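Local coordinates for protein protease lasA (Pseudomonas aeruginosa, PDB 3IT5) that cuts peptide bonds after Gly-Gly pairs, as a secreted zinc endopeptidase that degrades elastin and staphylococcal pentaglycine cross-links, at residues Asn5-Pro10 against Ala53-Thr58; Pro10-Tyr15 against Asp96-Val101; Ala47-Val52 against Gly100-Asn105. All blocks are in the same frame, centred on the assembly; numbering follows the deposited sequence.

Interaction 1 (Asn5-Pro10 against Ala53-Thr58)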
loop_
_atom_site.group_PDB
_atom_site.type_symbol
_atom_site.label_atom_id
_atom_site.label_comp_id
_atom_site.label_asym_id
_atom_site.label_seq_id
_atom_site.Cartn_x
_atom_site.Cartn_y
_atom_site.Cartn_z
ATOM N N ASN A 5 4.861 9.581 -11.976
ATOM C CA ASN A 5 6.071 9.934 -11.225
ATOM C C ASN A 5 5.776 10.418 -9.795
ATOM O O ASN A 5 6.661 10.940 -9.111
ATOM C CB ASN A 5 6.863 11.007 -11.984
ATOM C CG ASN A 5 6.120 12.328 -12.068
ATOM O OD1 ASN A 5 4.895 12.375 -11.932
ATOM N ND2 ASN A 5 6.861 13.414 -12.284
ATOM N N LEU A 6 4.529 10.247 -9.358
ATOM C CA LEU A 6 4.080 10.735 -8.052
ATOM C C LEU A 6 4.324 9.744 -6.920
ATOM O O LEU A 6 4.617 10.147 -5.790
ATOM C CB LEU A 6 2.593 11.122 -8.097
ATOM C CG LEU A 6 1.943 11.702 -6.831
ATOM C CD1 LEU A 6 2.671 12.952 -6.320
ATOM C CD2 LEU A 6 0.480 12.003 -7.075
ATOM N N MET A 7 4.214 8.455 -7.230
ATOM C CA MET A 7 4.207 7.420 -6.201
ATOM C C MET A 7 5.208 6.290 -6.395
ATOM O O MET A 7 5.472 5.855 -7.519
ATOM C CB MET A 7 2.799 6.839 -6.050
ATOM C CG MET A 7 1.884 7.709 -5.222
ATOM S SD MET A 7 0.211 7.078 -5.165
ATOM C CE MET A 7 -0.497 7.950 -6.552
ATOM N N GLN A 8 5.764 5.840 -5.272
ATOM C CA GLN A 8 6.532 4.605 -5.181
ATOM C C GLN A 8 5.720 3.610 -4.343
ATOM O O GLN A 8 4.667 3.963 -3.805
ATOM C CB GLN A 8 7.896 4.864 -4.520
ATOM C CG GLN A 8 7.805 5.398 -3.083
ATOM C CD GLN A 8 9.006 5.047 -2.226
ATOM O OE1 GLN A 8 8.889 4.274 -1.273
ATOM N NE2 GLN A 8 10.158 5.608 -2.549
ATOM N N LEU A 9 6.212 2.379 -4.223
ATOM C CA LEU A 9 5.588 1.368 -3.363
ATOM C C LEU A 9 5.785 1.716 -1.877
ATOM O O LEU A 9 6.821 2.283 -1.511
ATOM C CB LEU A 9 6.157 -0.022 -3.677
ATOM C CG LEU A 9 5.944 -0.539 -5.105
ATOM C CD1 LEU A 9 6.977 -1.619 -5.463
ATOM C CD2 LEU A 9 4.511 -1.049 -5.312
ATOM N N PRO A 10 4.794 1.377 -1.020
ATOM C CA PRO A 10 4.805 1.792 0.393
ATOM C C PRO A 10 5.721 0.979 1.324
ATOM O O PRO A 10 5.335 0.655 2.455
ATOM C CB PRO A 10 3.332 1.651 0.803
ATOM C CG PRO A 10 2.826 0.542 -0.044
ATOM C CD PRO A 10 3.554 0.653 -1.364
ATOM N N ALA A 53 5.888 6.273 3.359
ATOM C CA ALA A 53 5.011 7.076 2.515
ATOM C C ALA A 53 5.251 6.774 1.040
ATOM O O ALA A 53 6.390 6.763 0.566
ATOM C CB ALA A 53 5.209 8.562 2.792
ATOM N N ALA A 54 4.162 6.521 0.324
ATOM C CA ALA A 54 4.226 6.243 -1.102
ATOM C C ALA A 54 4.476 7.519 -1.904
ATOM O O ALA A 54 4.882 7.458 -3.064
ATOM C CB ALA A 54 2.956 5.566 -1.555
ATOM N N HIS A 55 4.248 8.668 -1.269
ATOM C CA HIS A 55 4.396 9.963 -1.923
ATOM C C HIS A 55 4.559 11.106 -0.924
ATOM O O HIS A 55 4.363 10.927 0.289
ATOM C CB HIS A 55 3.172 10.243 -2.800
ATOM C CG HIS A 55 1.881 10.235 -2.045
ATOM N ND1 HIS A 55 1.305 11.381 -1.543
ATOM C CD2 HIS A 55 1.054 9.218 -1.704
ATOM C CE1 HIS A 55 0.179 11.071 -0.924
ATOM N NE2 HIS A 55 0.007 9.763 -1.003
ATOM N N ALA A 56 4.908 12.275 -1.461
ATOM C CA ALA A 56 4.926 13.530 -0.720
ATOM C C ALA A 56 3.514 13.959 -0.336
ATOM O O ALA A 56 2.564 13.743 -1.092
ATOM C CB ALA A 56 5.592 14.626 -1.554
ATOM N N GLY A 57 3.389 14.567 0.839
ATOM C CA GLY A 57 2.111 15.092 1.304
ATOM C C GLY A 57 2.025 15.247 2.808
ATOM O O GLY A 57 3.048 15.237 3.510
ATOM N N THR A 58 0.795 15.383 3.299
ATOM C CA THR A 58 0.544 15.654 4.716
ATOM C C THR A 58 0.017 14.419 5.439
ATOM O O THR A 58 -0.887 13.738 4.946
ATOM C CB THR A 58 -0.462 16.803 4.901
ATOM O OG1 THR A 58 -0.081 17.918 4.090
ATOM C CG2 THR A 58 -0.541 17.246 6.367
HETATM O O HOH W 1 5.764 12.221 -4.732
#

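Interaction 2 (Pro10-Tyr15 against Asp96-Val101)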
loop_
_atom_site.group_PDB
_atom_site.type_symbol
_atom_site.label_atom_id
_atom_site.label_comp_id
_atom_site.label_asym_id
_atom_site.label_seq_id
_atom_site.Cartn_x
_atom_site.Cartn_y
_atom_site.Cartn_z
ATOM N N PRO A 10 4.794 1.377 -1.020
ATOM C CA PRO A 10 4.805 1.792 0.393
ATOM C C PRO A 10 5.721 0.979 1.324
ATOM O O PRO A 10 5.335 0.655 2.455
ATOM C CB PRO A 10 3.332 1.651 0.803
ATOM C CG PRO A 10 2.826 0.542 -0.044
ATOM C CD PRO A 10 3.554 0.653 -1.364
ATOM N N TRP A 11 6.916 0.642 0.840
ATOM C CA TRP A 11 7.987 0.137 1.698
ATOM C C TRP A 11 9.326 0.742 1.288
ATOM O O TRP A 11 9.422 1.381 0.241
ATOM C CB TRP A 11 8.046 -1.393 1.716
ATOM C CG TRP A 11 8.131 -2.068 0.375
ATOM C CD1 TRP A 11 9.265 -2.350 -0.336
ATOM C CD2 TRP A 11 7.036 -2.586 -0.394
ATOM N NE1 TRP A 11 8.942 -3.002 -1.507
ATOM C CE2 TRP A 11 7.581 -3.158 -1.566
ATOM C CE3 TRP A 11 5.646 -2.618 -0.207
ATOM C CZ2 TRP A 11 6.786 -3.759 -2.546
ATOM C CZ3 TRP A 11 4.854 -3.210 -1.189
ATOM C CH2 TRP A 11 5.428 -3.774 -2.341
ATOM N N ARG A 12 10.342 0.554 2.127
ATOM C CA ARG A 12 11.655 1.152 1.903
ATOM C C ARG A 12 12.224 0.853 0.518
ATOM O O ARG A 12 12.155 -0.275 0.031
ATOM C CB ARG A 12 12.651 0.681 2.956
ATOM C CG ARG A 12 12.472 1.282 4.340
ATOM C CD ARG A 12 13.235 0.436 5.342
ATOM N NE ARG A 12 13.523 1.155 6.580
ATOM C CZ ARG A 12 14.326 0.704 7.542
ATOM N NH1 ARG A 12 14.936 -0.472 7.414
ATOM N NH2 ARG A 12 14.525 1.436 8.632
ATOM N N GLN A 13 12.789 1.885 -0.100
ATOM C CA GLN A 13 13.488 1.752 -1.369
ATOM C C GLN A 13 14.638 0.749 -1.233
ATOM O O GLN A 13 15.348 0.742 -0.222
ATOM C CB GLN A 13 14.025 3.114 -1.788
ATOM C CG GLN A 13 14.121 3.307 -3.279
ATOM C CD GLN A 13 14.731 4.637 -3.643
ATOM O OE1 GLN A 13 14.028 5.639 -3.784
ATOM N NE2 GLN A 13 16.053 4.665 -3.777
ATOM N N GLY A 14 14.812 -0.102 -2.242
ATOM C CA GLY A 14 15.886 -1.101 -2.238
ATOM C C GLY A 14 15.477 -2.444 -1.653
ATOM O O GLY A 14 16.266 -3.399 -1.649
ATOM N N TYR A 15 14.242 -2.518 -1.165
ATOM C CA TYR A 15 13.725 -3.727 -0.529
ATOM C C TYR A 15 12.484 -4.256 -1.264
ATOM O O TYR A 15 11.897 -3.556 -2.089
ATOM C CB TYR A 15 13.464 -3.475 0.966
ATOM C CG TYR A 15 14.711 -3.037 1.720
ATOM C CD1 TYR A 15 15.519 -3.967 2.384
ATOM C CD2 TYR A 15 15.096 -1.694 1.745
ATOM C CE1 TYR A 15 16.675 -3.559 3.068
ATOM C CE2 TYR A 15 16.241 -1.279 2.419
ATOM C CZ TYR A 15 17.024 -2.212 3.078
ATOM O OH TYR A 15 18.155 -1.782 3.737
ATOM N N ASP A 96 9.082 7.615 0.801
ATOM C CA ASP A 96 10.152 6.895 1.500
ATOM C C ASP A 96 10.397 7.379 2.938
ATOM O O ASP A 96 11.407 7.022 3.548
ATOM C CB ASP A 96 11.456 6.897 0.678
ATOM C CG ASP A 96 12.188 5.563 0.722
ATOM O OD1 ASP A 96 11.527 4.507 0.828
ATOM O OD2 ASP A 96 13.433 5.572 0.624
ATOM N N THR A 97 9.475 8.181 3.476
ATOM C CA THR A 97 9.531 8.568 4.889
ATOM C C THR A 97 8.877 7.470 5.720
ATOM O O THR A 97 7.696 7.179 5.544
ATOM C CB THR A 97 8.829 9.923 5.171
ATOM O OG1 THR A 97 9.515 10.982 4.491
ATOM C CG2 THR A 97 8.825 10.223 6.674
ATOM N N LYS A 98 9.642 6.865 6.627
ATOM C CA LYS A 98 9.113 5.780 7.451
ATOM C C LYS A 98 7.959 6.257 8.330
ATOM O O LYS A 98 8.120 7.163 9.145
ATOM C CB LYS A 98 10.218 5.131 8.293
ATOM C CG LYS A 98 9.726 4.033 9.230
ATOM C CD LYS A 98 10.893 3.236 9.809
ATOM C CE LYS A 98 10.430 2.265 10.898
ATOM N NZ LYS A 98 11.540 1.343 11.294
ATOM N N LEU A 99 6.796 5.636 8.146
ATOM C CA LEU A 99 5.587 5.975 8.903
ATOM C C LEU A 99 5.459 5.132 10.166
ATOM O O LEU A 99 4.780 5.526 11.120
ATOM C CB LEU A 99 4.345 5.779 8.029
ATOM C CG LEU A 99 4.310 6.468 6.658
ATOM C CD1 LEU A 99 2.968 6.220 5.970
ATOM C CD2 LEU A 99 4.576 7.963 6.787
ATOM N N GLY A 100 6.100 3.963 10.152
ATOM C CA GLY A 100 6.065 3.030 11.269
ATOM C C GLY A 100 6.355 1.612 10.810
ATOM O O GLY A 100 7.275 1.372 10.017
ATOM N N VAL A 101 5.566 0.670 11.315
ATOM C CA VAL A 101 5.654 -0.729 10.900
ATOM C C VAL A 101 4.248 -1.257 10.693
ATOM O O VAL A 101 3.286 -0.647 11.174
ATOM C CB VAL A 101 6.385 -1.608 11.957
ATOM C CG1 VAL A 101 7.885 -1.305 11.985
ATOM C CG2 VAL A 101 5.774 -1.418 13.350
HETATM O O HOH W 2 15.225 3.269 1.396
#

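Interaction 3 (Ala47-Val52 against Gly100-Asn105)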
loop_
_atom_site.group_PDB
_atom_site.type_symbol
_atom_site.label_atom_id
_atom_site.label_comp_id
_atom_site.label_asym_id
_atom_site.label_seq_id
_atom_site.Cartn_x
_atom_site.Cartn_y
_atom_site.Cartn_z
ATOM N N ALA A 47 8.258 -11.119 13.259
ATOM C CA ALA A 47 8.935 -9.857 12.975
ATOM C C ALA A 47 8.204 -9.100 11.874
ATOM O O ALA A 47 7.732 -9.701 10.910
ATOM C CB ALA A 47 10.391 -10.117 12.576
ATOM N N THR A 48 8.091 -7.784 12.032
ATOM C CA THR A 48 7.432 -6.942 11.035
ATOM C C THR A 48 8.355 -5.835 10.537
ATOM O O THR A 48 9.375 -5.529 11.166
ATOM C CB THR A 48 6.121 -6.317 11.558
ATOM O OG1 THR A 48 6.415 -5.321 12.544
ATOM C CG2 THR A 48 5.189 -7.386 12.147
ATOM N N TYR A 49 7.979 -5.225 9.418
ATOM C CA TYR A 49 8.890 -4.349 8.692
ATOM C C TYR A 49 8.325 -2.958 8.407
ATOM O O TYR A 49 7.158 -2.680 8.690
ATOM C CB TYR A 49 9.398 -5.069 7.429
ATOM C CG TYR A 49 10.228 -6.288 7.784
ATOM C CD1 TYR A 49 11.600 -6.176 8.004
ATOM C CD2 TYR A 49 9.634 -7.549 7.941
ATOM C CE1 TYR A 49 12.369 -7.283 8.352
ATOM C CE2 TYR A 49 10.394 -8.666 8.294
ATOM C CZ TYR A 49 11.760 -8.523 8.492
ATOM O OH TYR A 49 12.524 -9.614 8.834
ATOM N N SER A 50 9.172 -2.087 7.863
ATOM C CA SER A 50 8.866 -0.657 7.771
ATOM C C SER A 50 7.927 -0.302 6.621
ATOM O O SER A 50 8.184 -0.656 5.463
ATOM C CB SER A 50 10.164 0.153 7.667
ATOM O OG SER A 50 11.016 -0.131 8.767
ATOM N N VAL A 51 6.838 0.392 6.961
ATOM C CA VAL A 51 5.957 1.016 5.976
ATOM C C VAL A 51 6.375 2.484 5.777
ATOM O O VAL A 51 6.536 3.233 6.747
ATOM C CB VAL A 51 4.465 0.950 6.403
ATOM C CG1 VAL A 51 3.571 1.648 5.373
ATOM C CG2 VAL A 51 4.009 -0.501 6.610
ATOM N N VAL A 52 6.559 2.884 4.523
ATOM C CA VAL A 52 6.938 4.260 4.202
ATOM C C VAL A 52 5.882 4.942 3.333
ATOM O O VAL A 52 5.085 4.273 2.655
ATOM C CB VAL A 52 8.331 4.356 3.508
ATOM C CG1 VAL A 52 9.410 3.616 4.310
ATOM C CG2 VAL A 52 8.267 3.834 2.080
ATOM N N GLY A 100 6.100 3.963 10.152
ATOM C CA GLY A 100 6.065 3.030 11.269
ATOM C C GLY A 100 6.355 1.612 10.810
ATOM O O GLY A 100 7.275 1.372 10.017
ATOM N N VAL A 101 5.566 0.670 11.315
ATOM C CA VAL A 101 5.654 -0.729 10.900
ATOM C C VAL A 101 4.248 -1.257 10.693
ATOM O O VAL A 101 3.286 -0.647 11.174
ATOM C CB VAL A 101 6.385 -1.608 11.957
ATOM C CG1 VAL A 101 7.885 -1.305 11.985
ATOM C CG2 VAL A 101 5.774 -1.418 13.350
ATOM N N TYR A 102 4.108 -2.367 9.969
ATOM C CA TYR A 102 2.836 -3.076 10.005
ATOM C C TYR A 102 2.775 -3.920 11.274
ATOM O O TYR A 102 3.809 -4.326 11.806
ATOM C CB TYR A 102 2.537 -3.867 8.719
ATOM C CG TYR A 102 3.513 -4.955 8.319
ATOM C CD1 TYR A 102 3.436 -6.232 8.875
ATOM C CD2 TYR A 102 4.473 -4.725 7.334
ATOM C CE1 TYR A 102 4.317 -7.241 8.490
ATOM C CE2 TYR A 102 5.357 -5.729 6.937
ATOM C CZ TYR A 102 5.274 -6.980 7.518
ATOM O OH TYR A 102 6.145 -7.971 7.131
ATOM N N ALA A 103 1.565 -4.149 11.776
ATOM C CA ALA A 103 1.384 -4.754 13.097
ATOM C C ALA A 103 1.693 -6.252 13.130
ATOM O O ALA A 103 1.323 -6.998 12.219
ATOM C CB ALA A 103 -0.028 -4.475 13.620
ATOM N N GLY A 104 2.386 -6.672 14.187
ATOM C CA GLY A 104 2.693 -8.090 14.419
ATOM C C GLY A 104 1.783 -8.737 15.450
ATOM O O GLY A 104 2.009 -9.880 15.859
ATOM N N ASN A 105 0.774 -7.992 15.893
ATOM C CA ASN A 105 -0.268 -8.531 16.759
ATOM C C ASN A 105 -1.657 -8.094 16.295
ATOM O O ASN A 105 -1.866 -6.922 15.954
ATOM C CB ASN A 105 -0.024 -8.167 18.228
ATOM C CG ASN A 105 -0.096 -6.681 18.483
ATOM O OD1 ASN A 105 -1.156 -6.160 18.832
ATOM N ND2 ASN A 105 1.016 -5.989 18.310
HETATM O O HOH W 3 6.277 -9.993 8.758
#

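Interaction 1 (Asn5-Pro10 against Ala53-Thr58)
His55 and Met7 meet because of their first torsions: the imidazole of His55 sits between its own backbone N and carbonyl carbon (chi1 58°), while CG of Met7 lies anti to its carbonyl carbon (chi1 -80°). The two side chains then run side by side in the same direction. Met7 CG is 3.7 Å from His55 CB, and beyond it Met7 SD lies 5.0 Å from the centroid of the His55 imidazole, an oblique sulfur-aromatic contact.

The backbones are joined by one direct hydrogen bond, Gln8 N to Ala54 O at 2.9 Å. It is fairly straight at 162°, and the donor lies in the carbonyl plane. The same oxygen is also approached by Met7 CA at 3.2 Å, a CA-H...O contact that supplements the N-H. Ala54 CB lies 3.2 Å from Gln8 O. At the other end of the contact, water 1 donates to Leu6 O at 2.6 Å and weakly accepts from Ala56 N. The His55 ring is held from its own side of the contact, ND1 donating to Ala56 O at 2.7 Å, and NE2 makes a weak bond to Thr77 in strand 75-83. Leu125 of the large sheet and Phe139 of the smaller four-stranded sheet also touch Met7, so its side chain sits where the two sheets meet the N-terminal loop.

Ala54 O and His55 ND1 thus each have a short hydrogen bond, while the thioether supplies apolar packing. With ND1 firmly bonded and NE2 weakly, rotation of the imidazole is probably restricted.

Interaction 2 (Pro10-Tyr15 against Asp96-Val101)
A type II beta turn, Arg12 to Tyr15, is gripped here by the carboxylate of Asp96, which lies in the loop just ahead of strand 98-102. Asp96 OD1 accepts the backbone N-H of Gln13 at 3.1 Å; the angle at the hydrogen is 148°, and the donor comes from the syn side, 18° out of the carboxylate plane. OD1 also lies 3.5 Å from Arg12 CA, so it rests against the first residue of the turn.

The second oxygen takes part through solvent: water 2 donates both to Asp96 OD2 and to Gln13 O, each at 3.0 Å. One carboxylate thus reaches the N-H of Gln13 directly and its C=O by way of a water, while Gln13 CB packs beside OD2. Within the turn, Tyr15 N bonds to Arg12 O, and the indole NE1 of Trp11 makes a weak bond to Tyr15 O in the plane of its ring. The Trp11 ring also stacks with that of Trp17.

Further out, two extended cationic chains cross, Arg12 NH2 coming within 4.0 Å of Lys98 NZ. With CG of Lys98 anti to its backbone N (chi1 177°), the straight chain carries the ammonium to Ser50 OG, its hydrogen-bond partner.

The contact is thus polar and peripheral, holding the turn by its backbone. The close approach of like charges is probably tolerated because solvent can screen the exposed guanidinium and the lysine has a hydroxyl partner; Asp96 OD1, 7.0 Å from Arg12 NE and not in contact with it, may moderate the positive potential at long range.

Interaction 3 (Ala47-Val52 against Gly100-Asn105)
Hydrogen bonds between Thr48-Val51 and Gly100-Tyr102 set the frame of this contact. Val51 N donates to Gly100 O at 3.2 Å, from above the carbonyl plane, in an antiparallel hydrogen-bonded pair; Ser50 and Val101 form the neighbouring non-hydrogen-bonded pair, with side chains that diverge. Farther along, Tyr102 N bonds weakly to Tyr49 O. The side chain of Thr48 extends the pattern: its OG1, between backbone N and carbonyl carbon (chi1 70°), donates to Tyr102 O at 2.9 Å, almost in line with the C=O. Water 3 makes a short bridge from Ala47 O to Tyr102 OH, 2.6 Å to each, donating to the first and accepting from the second.

A weaker CA-H...O contact accompanies the pairing, Val101 CA lying 3.3 Å from Tyr49 O.

The Tyr102 ring governs the apolar and aromatic contacts. Over one face stands Thr48 CB, 4.0 Å from the ring centroid and 27° off the normal, a CH-pi contact; Tyr49 N lies over the same face, toward the rim. Val51 CG2 comes at the ring's edge. The Tyr102 hydroxyl in turn lies in the plane of the Tyr49 ring, at its edge, with Tyr102 OH 3.6 Å from Tyr49 CD2. Thr48 CG2 packs tightly on Gly104 CA at 3.4 Å.

Around them, Trp17 meets Tyr102 edge to face, and the Tyr102 side chain lies about 5 Å from that of His120, inferred to act as proton donor or acceptor. Strands 50-52 and 98-102, antiparallel in their bridges but with the short segments' N-to-C directions 116° apart, thus join near the probable catalytic histidines in the antiparallel beta fold of an M23 metallopeptidase.

How the interactions relate
Interaction 1 is buried, interaction 3 partly buried and interaction 2 lies at the surface, and their chemistry follows: backbone bonding with thioether packing, strand pairing with packing around a tyrosine ring, then carboxylate, water and like charges. Interactions 2 and 3 share Gly100 and Val101 and both use strand 98-102, where Leu99 and Gly100 facing Val51 make a classic beta bulge. Interactions 1 and 2 share Pro10 and follow successive parts of the N-terminal loop; Ala53 joins Asp96 and Thr97 by probable backbone bonds. Pro10 O reaches Val52 N at 3.3 Å, tying this loop to strand 50-52. All three reach the same antiparallel sheet, interaction 3 passing nearest the inferred catalytic histidines.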